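Isoflavone reductase (Medicago sativa, PDB 2GAS) reduces isoflavones to chiral isoflavanones with NADPH, giving the penultimate intermediate of the alfalfa phytoalexin (-)-medicarpin. Local coordinates at residues A[19-24]-A[197-202]; A[202-207]-A[289-294]. All blocks are in the same frame, centred on the assembly; numbering follows the deposited sequence.

Contact 1 (A[19-24]-A[197-202]); sequences VWASIK and FTIRAA
In the Rossmann-type nucleotide-binding fold, I199 of helix 191-202 packs against A21 and S22 of helix 15-25, the helix that follows the glycine-rich loop inferred to bind NADP(+). The helices come close here, with CA of S22 and CA of I199 5.9 Å apart, a separation allowed by small residues on one side and one branched residue on the other. The contact is pure van der Waals packing, and I199 supplies all of its second side. The methyl CD1 of I199 meets CB of A21 at 3.5 Å. Behind it, CG1 lies against the backbone between the two residues, 3.5 Å from N of S22 and 3.7 Å from CA of S22. The other branch, CG2, rests less closely on A21 at 4.0 Å from its carbonyl O. CG1 is anti to the carbonyl carbon (chi1 -70°), which sends this longer branch at the helix while CG2 flanks it. An alanine here would remove CG1, CG2 and CD1 together, and would probably open a gap beside A21 CB and leave the backbone at S22 without its apolar cover. S22 offers only its CB side to I199; its OG is hydrogen-bonded to OG1 of T29. I199 also touches I18 and A25, so it spans two turns of helix 15-25. V19 and S22 seat that helix on strand 5-8, while T198, A201 and A202 rest on F109 of strand 107-109, which places the two helices side by side over the parallel sheet.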
# COMPACT_ATOMS: atom_id res chain seq x y z
N VAL A 19 -1.07 -9.16 -8.51
CA VAL A 19 -1.01 -10.12 -9.61
C VAL A 19 -2.07 -11.19 -9.39
O VAL A 19 -2.86 -11.49 -10.29
CB VAL A 19 0.38 -10.81 -9.70
CG1 VAL A 19 0.33 -11.94 -10.71
CG2 VAL A 19 1.44 -9.79 -10.10
N TRP A 20 -2.12 -11.76 -8.19
CA TRP A 20 -3.11 -12.80 -7.91
C TRP A 20 -4.55 -12.30 -8.02
O TRP A 20 -5.43 -13.02 -8.50
CB TRP A 20 -2.86 -13.43 -6.53
CG TRP A 20 -1.62 -14.28 -6.49
CD1 TRP A 20 -1.17 -15.12 -7.48
CD2 TRP A 20 -0.69 -14.41 -5.41
NE1 TRP A 20 -0.02 -15.75 -7.08
CE2 TRP A 20 0.29 -15.34 -5.81
CE3 TRP A 20 -0.60 -13.83 -4.14
CZ2 TRP A 20 1.37 -15.70 -4.98
CZ3 TRP A 20 0.47 -14.19 -3.31
CH2 TRP A 20 1.44 -15.12 -3.74
N ALA A 21 -4.81 -11.07 -7.58
CA ALA A 21 -6.17 -10.54 -7.65
C ALA A 21 -6.57 -10.31 -9.11
O ALA A 21 -7.73 -10.47 -9.48
CB ALA A 21 -6.27 -9.23 -6.85
N SER A 22 -5.60 -9.93 -9.93
CA SER A 22 -5.87 -9.69 -11.34
C SER A 22 -6.27 -11.01 -11.99
O SER A 22 -7.24 -11.07 -12.75
CB SER A 22 -4.64 -9.09 -12.03
OG SER A 22 -4.92 -8.75 -13.38
N ILE A 23 -5.54 -12.07 -11.67
CA ILE A 23 -5.84 -13.40 -12.21
C ILE A 23 -7.21 -13.86 -11.72
O ILE A 23 -8.01 -14.38 -12.50
CB ILE A 23 -4.79 -14.45 -11.77
CG1 ILE A 23 -3.48 -14.23 -12.53
CG2 ILE A 23 -5.33 -15.86 -12.00
CD1 ILE A 23 -3.58 -14.37 -14.04
N LYS A 24 -7.47 -13.66 -10.44
CA LYS A 24 -8.74 -14.06 -9.83
C LYS A 24 -9.93 -13.39 -10.50
O LYS A 24 -10.96 -14.03 -10.77
CB LYS A 24 -8.72 -13.72 -8.33
CG LYS A 24 -9.96 -14.14 -7.55
CD LYS A 24 -10.07 -15.64 -7.46
CE LYS A 24 -11.27 -16.04 -6.62
NZ LYS A 24 -11.17 -15.50 -5.23
N PHE A 197 -8.94 -4.99 -3.82
CA PHE A 197 -9.48 -3.65 -4.03
C PHE A 197 -8.78 -2.88 -5.14
O PHE A 197 -9.39 -2.07 -5.83
CB PHE A 197 -9.42 -2.84 -2.73
CG PHE A 197 -10.49 -3.22 -1.74
CD1 PHE A 197 -10.18 -3.91 -0.58
CD2 PHE A 197 -11.82 -2.89 -1.99
CE1 PHE A 197 -11.17 -4.26 0.33
CE2 PHE A 197 -12.82 -3.24 -1.09
CZ PHE A 197 -12.50 -3.93 0.06
N THR A 198 -7.49 -3.14 -5.32
CA THR A 198 -6.75 -2.45 -6.37
C THR A 198 -7.29 -2.86 -7.73
O THR A 198 -7.48 -2.02 -8.62
CB THR A 198 -5.25 -2.77 -6.31
OG1 THR A 198 -4.72 -2.31 -5.06
CG2 THR A 198 -4.49 -2.09 -7.44
N ILE A 199 -7.56 -4.15 -7.90
CA ILE A 199 -8.08 -4.64 -9.17
C ILE A 199 -9.54 -4.20 -9.36
O ILE A 199 -9.96 -3.90 -10.47
CB ILE A 199 -7.93 -6.18 -9.27
CG1 ILE A 199 -6.45 -6.56 -9.43
CG2 ILE A 199 -8.70 -6.70 -10.49
CD1 ILE A 199 -5.55 -6.10 -8.32
N ARG A 200 -10.31 -4.15 -8.27
CA ARG A 200 -11.69 -3.69 -8.37
C ARG A 200 -11.66 -2.26 -8.90
O ARG A 200 -12.45 -1.90 -9.77
CB ARG A 200 -12.38 -3.72 -7.00
CG ARG A 200 -12.95 -5.06 -6.60
CD ARG A 200 -14.13 -5.44 -7.50
NE ARG A 200 -15.41 -5.35 -6.80
CZ ARG A 200 -16.42 -4.58 -7.19
NH1 ARG A 200 -16.29 -3.83 -8.28
NH2 ARG A 200 -17.55 -4.57 -6.51
N ALA A 201 -10.74 -1.46 -8.37
CA ALA A 201 -10.60 -0.07 -8.79
C ALA A 201 -10.14 -0.00 -10.25
O ALA A 201 -10.62 0.82 -11.02
CB ALA A 201 -9.60 0.66 -7.87
N ALA A 202 -9.21 -0.89 -10.62
CA ALA A 202 -8.69 -0.90 -11.98
C ALA A 202 -9.79 -1.13 -13.00
O ALA A 202 -9.81 -0.50 -14.06
CB ALA A 202 -7.61 -1.97 -12.11

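Contact 2 (A[202-207]-A[289-294]); sequences ANDPNT and EAYPDV
D204, just past the end of helix 191-202, meets Y291, the first residue to leave helical geometry after helix 287-290, in a contact built on an Asx turn. The D204 carboxylate is divided between two jobs. OD1 accepts the backbone N-H of N206 at 2.9 Å with an N-H...O angle of 154°, the donor standing well above the carboxylate plane. OD2 receives the phenol proton of Y291, OH to OD2 2.6 Å, through its anti lone pair. Since CG is anti to the backbone N (chi1 177°), the carboxylate is carried out to where OD2 meets the phenol, and it stands nearly upright to the ring, with planes 86° apart, at the ring's edge. The short bond is consistent with some polarisation of the phenol by the aspartate. Further on, the 3-10 turn 205-207 is closed by T207 N donating to D204 O, and brings in T207, whose OG1 is engaged by K107 NZ, leaving its methyl to the tyrosine. On the other segment, CB of A290 lies over the centre of the Y291 ring, 3.7 Å above its plane. Beside the bond to D204, the phenol oxygen is also approached closely by the threonine methyl, CG2 of T207 lying 3.2 Å from OH of Y291.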
# COMPACT_ATOMS: atom_id res chain seq x y z
N ALA A 202 -9.21 -0.89 -10.62
CA ALA A 202 -8.69 -0.90 -11.98
C ALA A 202 -9.79 -1.13 -13.00
O ALA A 202 -9.81 -0.50 -14.06
CB ALA A 202 -7.61 -1.97 -12.11
N ASN A 203 -10.72 -2.03 -12.67
CA ASN A 203 -11.82 -2.37 -13.57
C ASN A 203 -13.04 -1.46 -13.44
O ASN A 203 -14.03 -1.65 -14.15
CB ASN A 203 -12.25 -3.83 -13.33
CG ASN A 203 -11.21 -4.82 -13.78
OD1 ASN A 203 -10.69 -4.72 -14.89
ND2 ASN A 203 -10.91 -5.80 -12.93
N ASP A 204 -12.97 -0.49 -12.54
CA ASP A 204 -14.07 0.44 -12.31
C ASP A 204 -13.83 1.78 -13.01
O ASP A 204 -12.98 2.56 -12.60
CB ASP A 204 -14.23 0.66 -10.80
CG ASP A 204 -15.31 1.68 -10.45
OD1 ASP A 204 -16.12 2.03 -11.34
OD2 ASP A 204 -15.35 2.12 -9.29
N PRO A 205 -14.60 2.07 -14.06
CA PRO A 205 -14.43 3.33 -14.78
C PRO A 205 -14.59 4.57 -13.91
O PRO A 205 -14.07 5.64 -14.23
CB PRO A 205 -15.49 3.25 -15.88
CG PRO A 205 -16.56 2.43 -15.25
CD PRO A 205 -15.78 1.34 -14.56
N ASN A 206 -15.31 4.43 -12.80
CA ASN A 206 -15.55 5.55 -11.90
C ASN A 206 -14.33 6.04 -11.13
O ASN A 206 -14.38 7.11 -10.52
CB ASN A 206 -16.66 5.21 -10.91
CG ASN A 206 -18.01 5.01 -11.58
OD1 ASN A 206 -18.36 5.74 -12.51
ND2 ASN A 206 -18.77 4.04 -11.11
N THR A 207 -13.23 5.28 -11.16
CA THR A 207 -12.03 5.70 -10.43
C THR A 207 -11.10 6.55 -11.28
O THR A 207 -9.98 6.85 -10.86
CB THR A 207 -11.23 4.49 -9.90
OG1 THR A 207 -10.75 3.72 -11.01
CG2 THR A 207 -12.09 3.62 -9.00
N GLU A 289 -17.76 1.97 0.25
CA GLU A 289 -19.05 2.40 -0.31
C GLU A 289 -19.21 1.98 -1.76
O GLU A 289 -20.31 1.62 -2.20
CB GLU A 289 -19.18 3.93 -0.22
CG GLU A 289 -19.12 4.49 1.19
CD GLU A 289 -20.28 4.01 2.05
OE1 GLU A 289 -21.44 4.25 1.66
OE2 GLU A 289 -20.02 3.41 3.11
N ALA A 290 -18.11 2.01 -2.51
CA ALA A 290 -18.15 1.65 -3.92
C ALA A 290 -18.14 0.15 -4.15
O ALA A 290 -18.75 -0.34 -5.10
CB ALA A 290 -16.96 2.28 -4.64
N TYR A 291 -17.46 -0.58 -3.28
CA TYR A 291 -17.35 -2.03 -3.42
C TYR A 291 -17.74 -2.76 -2.14
O TYR A 291 -16.94 -3.54 -1.60
CB TYR A 291 -15.91 -2.38 -3.80
CG TYR A 291 -15.28 -1.41 -4.78
CD1 TYR A 291 -15.83 -1.22 -6.05
CD2 TYR A 291 -14.16 -0.65 -4.43
CE1 TYR A 291 -15.27 -0.32 -6.96
CE2 TYR A 291 -13.59 0.26 -5.33
CZ TYR A 291 -14.16 0.42 -6.59
OH TYR A 291 -13.63 1.31 -7.49
N PRO A 292 -18.98 -2.56 -1.66
CA PRO A 292 -19.45 -3.22 -0.43
C PRO A 292 -19.50 -4.74 -0.49
O PRO A 292 -19.55 -5.41 0.54
CB PRO A 292 -20.82 -2.59 -0.23
CG PRO A 292 -21.30 -2.39 -1.63
CD PRO A 292 -20.07 -1.80 -2.30
N ASP A 293 -19.48 -5.29 -1.70
CA ASP A 293 -19.54 -6.73 -1.89
C ASP A 293 -18.23 -7.45 -1.57
O ASP A 293 -18.21 -8.67 -1.39
CB ASP A 293 -19.93 -7.04 -3.33
CG ASP A 293 -18.96 -6.44 -4.32
OD1 ASP A 293 -18.19 -7.20 -4.94
OD2 ASP A 293 -18.95 -5.21 -4.46
N VAL A 294 -17.12 -6.71 -1.51
CA VAL A 294 -15.85 -7.35 -1.20
C VAL A 294 -15.80 -7.77 0.26
O VAL A 294 -15.90 -6.94 1.16
CB VAL A 294 -14.66 -6.40 -1.51
CG1 VAL A 294 -13.35 -7.05 -1.10
CG2 VAL A 294 -14.64 -6.07 -2.99

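From the N terminus, helix 15-25 meets helix 191-202 first: contact 1 closes a loop of 172 residues that takes in the remaining strands of the parallel sheet. Contact 2 begins where contact 1 ends, at the shared A202, and closes a further 81-residue loop by bringing the end of helix 287-290 back. The two loops therefore follow in series, neither nested nor crossed, with centres 11 Å apart. Helix 191-202 also joins them through residues other than I199: R200 NH2 makes a 2.6 Å salt bridge to D293 OD2, and F197 packs on V294. Together they tie the first helix of the nucleotide-binding fold, through helix 191-202, to a late part of the chain.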